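Local coordinates for putative CRISPR-associated endoribonuclease-like protein Cas6 (Pyrococcus furiosus, PDB 3UFC), which binds CRISPR RNA and, as a Cas6 paralogue, is thought to take part in CRISPR-based adaptive defence against viruses and other mobile genetic elements, at residues K181-E186 and K215-F220; R169-E172 and D176-E179. One frame throughout, in Å; residues are numbered along the deposited sequence.

Contact 1 (K181-E186 and K215-F220); sequences KDFRIE and KEIAKF
I217, in the first turn of the helix beginning at K215, reaches across to the ring of F183 and to the backbone carbonyl of K181, where the chain enters the strand that starts at F183. At CB, which is directed toward 181-186, the side chain divides. I217 CG2, anti to the backbone N, meets the phenyl ring obliquely, 3.8 Å from F183 CE2 and only slightly farther from F183 CD2. The other branch begins with CG1, anti to the carbonyl carbon (chi1 -68°), and leads on to CD1. With chi2 at 177° the chain stays extended through CG1, and its tip lands between two different surfaces: I217 CD1 is 3.9 Å from F183 CD2 and 3.8 Å from K181 O. Both methyls come to the CD2-CE2 side of the ring from the same side of its plane, and the isoleucine and phenylalanine side chains cross at about a right angle. No hydrogen bond spans the two segments; the K181 carbonyl meets the methyl in a van der Waals contact alone.

F183 and I217 are both buried, whereas K181 CB points away from the helix, and K181 NZ donates to P178 O. Y211 on strand 200-213 also meets both the F183 ring and I217, and L167 of helix 158-174 adds to the apolar surroundings of the isoleucine. The backbone N of I217 is hydrogen-bonded to S214 OG, while the backbone of S214 pairs with D182, tying the helix start to the strand start. The C-terminal domain follows the ferredoxin-like βαββαβ order, with an additional strand pair, 136-142 and 145-151, before the first helix; here the second helix packs against the beginning of an edge strand of its antiparallel sheet, 183-197.

Contact 2 (R169-E172 and D176-E179); sequences RYHE and DLPE
Y170 and P178 lie ring over ring, their side chains sliding past each other in opposite directions. P178 CB sits over one face of the phenol, 3.8 Å from the ring centroid and 16° off the normal, in a CH-pi contact. P178 CD touches the nearer rim, 3.5 Å from Y170 CD2. The proline thereby spans the ring from CD2 toward CZ. The edge of the same ring is used differently: D176 O lies in its plane, 3.1 Å from Y170 CD2, where it faces the weakly positive C-H rim. This carbonyl oxygen of D176 has a second carbon neighbour in H171 CA, at 3.5 Å and in a nearly straight CA-H...O contact. Y170 is placed for both meetings by a CG anti to the backbone N (chi1 -167°), which carries the phenol out from the helix over the returning chain.

H171 follows at the exposed border. Its imidazole meets the backbone of D176 and L177 obliquely, and H171 CB touches L177 CD2 at 4.0 Å. D176 OD2 accepts the backbone N-H of L177, with L177 N 2.6 Å away and above the carboxylate plane, so the aspartate helps to fix the chain just before the proline. H171 NE2 is near this carboxylate without contacting it; if protonated, the histidine would probably feel its charge.

F220 and E216 of helix 215-224 also meet Y170, and P178 touches I217. The chain leaving helix 158-174 thus folds back along the helix's last turns, with a tyrosine-proline CH-pi contact between them, in the connection to strand 183-197 of the ferredoxin-like C-terminal domain.

Overall arrangement
Both contacts belong to the C-terminal ferredoxin-like domain, with centres about 12 Å apart, and they follow one another along the chain. Contact 2 is local and largely at the surface, with the end of helix 158-174 meeting the loop that succeeds it; contact 1 is buried and long-range, joining strand 183-197 to helix 215-224 across a β-hairpin. Their chemistry follows this difference: aliphatic methyls against a phenyl ring in contact 1, but CH-pi packing mixed with carbonyl and carboxylate groups in contact 2. Helix 215-224 connects them, since E216 OE1 probably accepts a hydrogen bond from E179 N, 2.9 Å away, and also packs on P178 CA.

Contact 1 (K181-E186 and K215-F220)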
# COMPACT_ATOMS: atom_id res chain seq x y z
N LYS A 181 -3.73 -21.75 6.55
CA LYS A 181 -4.50 -20.53 6.78
C LYS A 181 -4.23 -19.85 8.11
O LYS A 181 -4.87 -18.84 8.42
CB LYS A 181 -6.00 -20.85 6.70
CG LYS A 181 -6.41 -21.62 5.45
CD LYS A 181 -7.85 -22.09 5.54
CE LYS A 181 -8.26 -22.85 4.29
NZ LYS A 181 -7.35 -24.00 4.00
N ASP A 182 -3.28 -20.35 8.88
CA ASP A 182 -3.04 -19.76 10.20
C ASP A 182 -1.77 -18.93 10.39
O ASP A 182 -0.72 -19.25 9.85
CB ASP A 182 -3.07 -20.87 11.25
CG ASP A 182 -4.29 -21.76 11.12
OD1 ASP A 182 -5.43 -21.24 11.16
OD2 ASP A 182 -4.11 -22.99 10.97
N PHE A 183 -1.90 -17.86 11.17
CA PHE A 183 -0.78 -16.99 11.48
C PHE A 183 -1.11 -16.08 12.65
O PHE A 183 -2.28 -15.89 12.99
CB PHE A 183 -0.37 -16.15 10.26
CG PHE A 183 -1.32 -15.02 9.93
CD1 PHE A 183 -1.21 -13.79 10.57
CD2 PHE A 183 -2.30 -15.18 8.96
CE1 PHE A 183 -2.06 -12.72 10.23
CE2 PHE A 183 -3.16 -14.12 8.61
CZ PHE A 183 -3.03 -12.89 9.25
N ARG A 184 -0.07 -15.54 13.27
CA ARG A 184 -0.24 -14.62 14.39
C ARG A 184 0.81 -13.53 14.22
O ARG A 184 1.73 -13.66 13.40
CB ARG A 184 -0.03 -15.34 15.73
CG ARG A 184 1.35 -15.95 15.92
CD ARG A 184 1.56 -16.44 17.36
NE ARG A 184 2.83 -17.15 17.53
CZ ARG A 184 3.11 -18.33 16.99
NH1 ARG A 184 2.20 -18.96 16.25
NH2 ARG A 184 4.29 -18.90 17.19
N ILE A 185 0.67 -12.45 14.97
CA ILE A 185 1.63 -11.36 14.87
C ILE A 185 1.92 -10.80 16.25
O ILE A 185 1.11 -10.92 17.16
CB ILE A 185 1.10 -10.18 14.01
CG1 ILE A 185 -0.05 -9.48 14.75
CG2 ILE A 185 0.63 -10.69 12.65
CD1 ILE A 185 -0.38 -8.11 14.18
N GLU A 186 3.09 -10.20 16.40
CA GLU A 186 3.44 -9.58 17.67
C GLU A 186 3.92 -8.18 17.34
O GLU A 186 4.87 -7.99 16.57
CB GLU A 186 4.49 -10.38 18.43
CG GLU A 186 5.88 -10.42 17.85
CD GLU A 186 6.85 -11.19 18.74
OE1 GLU A 186 6.99 -10.82 19.92
OE2 GLU A 186 7.46 -12.17 18.26
N LYS A 215 3.33 -19.39 5.34
CA LYS A 215 4.26 -18.77 4.41
C LYS A 215 3.49 -18.23 3.20
O LYS A 215 3.86 -17.18 2.67
CB LYS A 215 5.31 -19.80 3.98
CG LYS A 215 6.35 -19.27 3.01
CD LYS A 215 7.67 -20.02 3.15
CE LYS A 215 7.51 -21.53 2.98
NZ LYS A 215 8.80 -22.25 3.21
N GLU A 216 2.44 -18.93 2.78
CA GLU A 216 1.61 -18.51 1.65
C GLU A 216 0.99 -17.14 1.93
O GLU A 216 0.98 -16.26 1.07
CB GLU A 216 0.48 -19.51 1.39
CG GLU A 216 0.94 -20.90 0.95
CD GLU A 216 -0.13 -21.96 1.18
OE1 GLU A 216 -0.92 -22.25 0.25
OE2 GLU A 216 -0.20 -22.49 2.31
N ILE A 217 0.47 -16.95 3.14
CA ILE A 217 -0.16 -15.68 3.49
C ILE A 217 0.88 -14.58 3.68
O ILE A 217 0.63 -13.43 3.32
CB ILE A 217 -1.04 -15.82 4.76
CG1 ILE A 217 -2.26 -16.70 4.43
CG2 ILE A 217 -1.51 -14.45 5.23
CD1 ILE A 217 -3.16 -16.97 5.61
N ALA A 218 2.03 -14.92 4.23
CA ALA A 218 3.09 -13.94 4.43
C ALA A 218 3.57 -13.42 3.07
O ALA A 218 3.79 -12.22 2.89
CB ALA A 218 4.26 -14.57 5.19
N LYS A 219 3.72 -14.33 2.12
CA LYS A 219 4.16 -13.99 0.78
C LYS A 219 3.11 -13.13 0.09
O LYS A 219 3.44 -12.16 -0.60
CB LYS A 219 4.42 -15.26 -0.03
CG LYS A 219 5.02 -15.01 -1.40
CD LYS A 219 5.47 -16.33 -2.04
CE LYS A 219 6.14 -16.10 -3.39
NZ LYS A 219 5.21 -15.52 -4.40
N PHE A 220 1.84 -13.48 0.27
CA PHE A 220 0.74 -12.73 -0.33
C PHE A 220 0.71 -11.30 0.22
O PHE A 220 0.53 -10.35 -0.54
CB PHE A 220 -0.59 -13.41 -0.03
CG PHE A 220 -1.76 -12.77 -0.73
CD1 PHE A 220 -2.09 -13.13 -2.03
CD2 PHE A 220 -2.53 -11.81 -0.08
CE1 PHE A 220 -3.17 -12.53 -2.68
CE2 PHE A 220 -3.61 -11.20 -0.72
CZ PHE A 220 -3.94 -11.56 -2.02

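Contact 2 (R169-E172 and D176-E179)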
# COMPACT_ATOMS: atom_id res chain seq x y z
N ARG A 169 -9.00 -12.24 0.40
CA ARG A 169 -8.24 -11.65 -0.70
C ARG A 169 -7.42 -12.72 -1.43
O ARG A 169 -7.37 -12.75 -2.66
CB ARG A 169 -7.31 -10.55 -0.16
CG ARG A 169 -8.03 -9.33 0.41
CD ARG A 169 -7.04 -8.27 0.84
NE ARG A 169 -6.07 -8.00 -0.23
CZ ARG A 169 -4.80 -7.67 -0.02
NH1 ARG A 169 -4.34 -7.55 1.22
NH2 ARG A 169 -3.98 -7.50 -1.05
N TYR A 170 -6.81 -13.62 -0.66
CA TYR A 170 -6.00 -14.70 -1.24
C TYR A 170 -6.85 -15.58 -2.16
O TYR A 170 -6.42 -15.97 -3.25
CB TYR A 170 -5.40 -15.56 -0.11
CG TYR A 170 -4.31 -16.51 -0.57
CD1 TYR A 170 -2.97 -16.26 -0.28
CD2 TYR A 170 -4.62 -17.67 -1.28
CE1 TYR A 170 -1.96 -17.13 -0.69
CE2 TYR A 170 -3.62 -18.56 -1.69
CZ TYR A 170 -2.29 -18.28 -1.39
OH TYR A 170 -1.29 -19.14 -1.80
N HIS A 171 -8.07 -15.91 -1.72
CA HIS A 171 -8.95 -16.74 -2.53
C HIS A 171 -9.30 -16.06 -3.85
O HIS A 171 -9.23 -16.67 -4.92
CB HIS A 171 -10.24 -17.07 -1.77
CG HIS A 171 -11.26 -17.77 -2.60
ND1 HIS A 171 -12.10 -17.10 -3.47
CD2 HIS A 171 -11.53 -19.09 -2.77
CE1 HIS A 171 -12.83 -17.97 -4.14
NE2 HIS A 171 -12.50 -19.19 -3.73
N GLU A 172 -9.68 -14.79 -3.77
CA GLU A 172 -10.04 -14.03 -4.95
C GLU A 172 -8.85 -13.81 -5.89
O GLU A 172 -8.97 -14.03 -7.10
CB GLU A 172 -10.61 -12.67 -4.53
CG GLU A 172 -10.88 -11.73 -5.68
CD GLU A 172 -11.84 -12.32 -6.71
OE1 GLU A 172 -12.89 -12.87 -6.30
OE2 GLU A 172 -11.54 -12.22 -7.92
N ASP A 176 -7.76 -19.75 -5.04
CA ASP A 176 -8.24 -20.68 -4.03
C ASP A 176 -7.65 -20.32 -2.68
O ASP A 176 -6.74 -19.50 -2.60
CB ASP A 176 -7.88 -22.12 -4.40
CG ASP A 176 -8.73 -23.15 -3.66
OD1 ASP A 176 -8.60 -24.36 -3.96
OD2 ASP A 176 -9.53 -22.77 -2.77
N LEU A 177 -8.17 -20.93 -1.62
CA LEU A 177 -7.67 -20.67 -0.28
C LEU A 177 -6.28 -21.28 -0.14
O LEU A 177 -5.96 -22.25 -0.82
CB LEU A 177 -8.61 -21.28 0.77
CG LEU A 177 -10.01 -20.69 0.92
CD1 LEU A 177 -10.87 -21.61 1.78
CD2 LEU A 177 -9.92 -19.31 1.54
N PRO A 178 -5.43 -20.70 0.73
CA PRO A 178 -4.08 -21.23 0.93
C PRO A 178 -4.16 -22.50 1.76
O PRO A 178 -5.06 -22.65 2.58
CB PRO A 178 -3.39 -20.10 1.67
CG PRO A 178 -4.50 -19.56 2.53
CD PRO A 178 -5.66 -19.50 1.55
N GLU A 179 -3.23 -23.42 1.55
CA GLU A 179 -3.23 -24.66 2.31
C GLU A 179 -3.12 -24.36 3.80
O GLU A 179 -3.88 -24.90 4.61
CB GLU A 179 -2.06 -25.55 1.86
CG GLU A 179 -2.19 -26.98 2.34
CD GLU A 179 -3.51 -27.61 1.94
OE1 GLU A 179 -3.84 -27.59 0.73
OE2 GLU A 179 -4.23 -28.12 2.83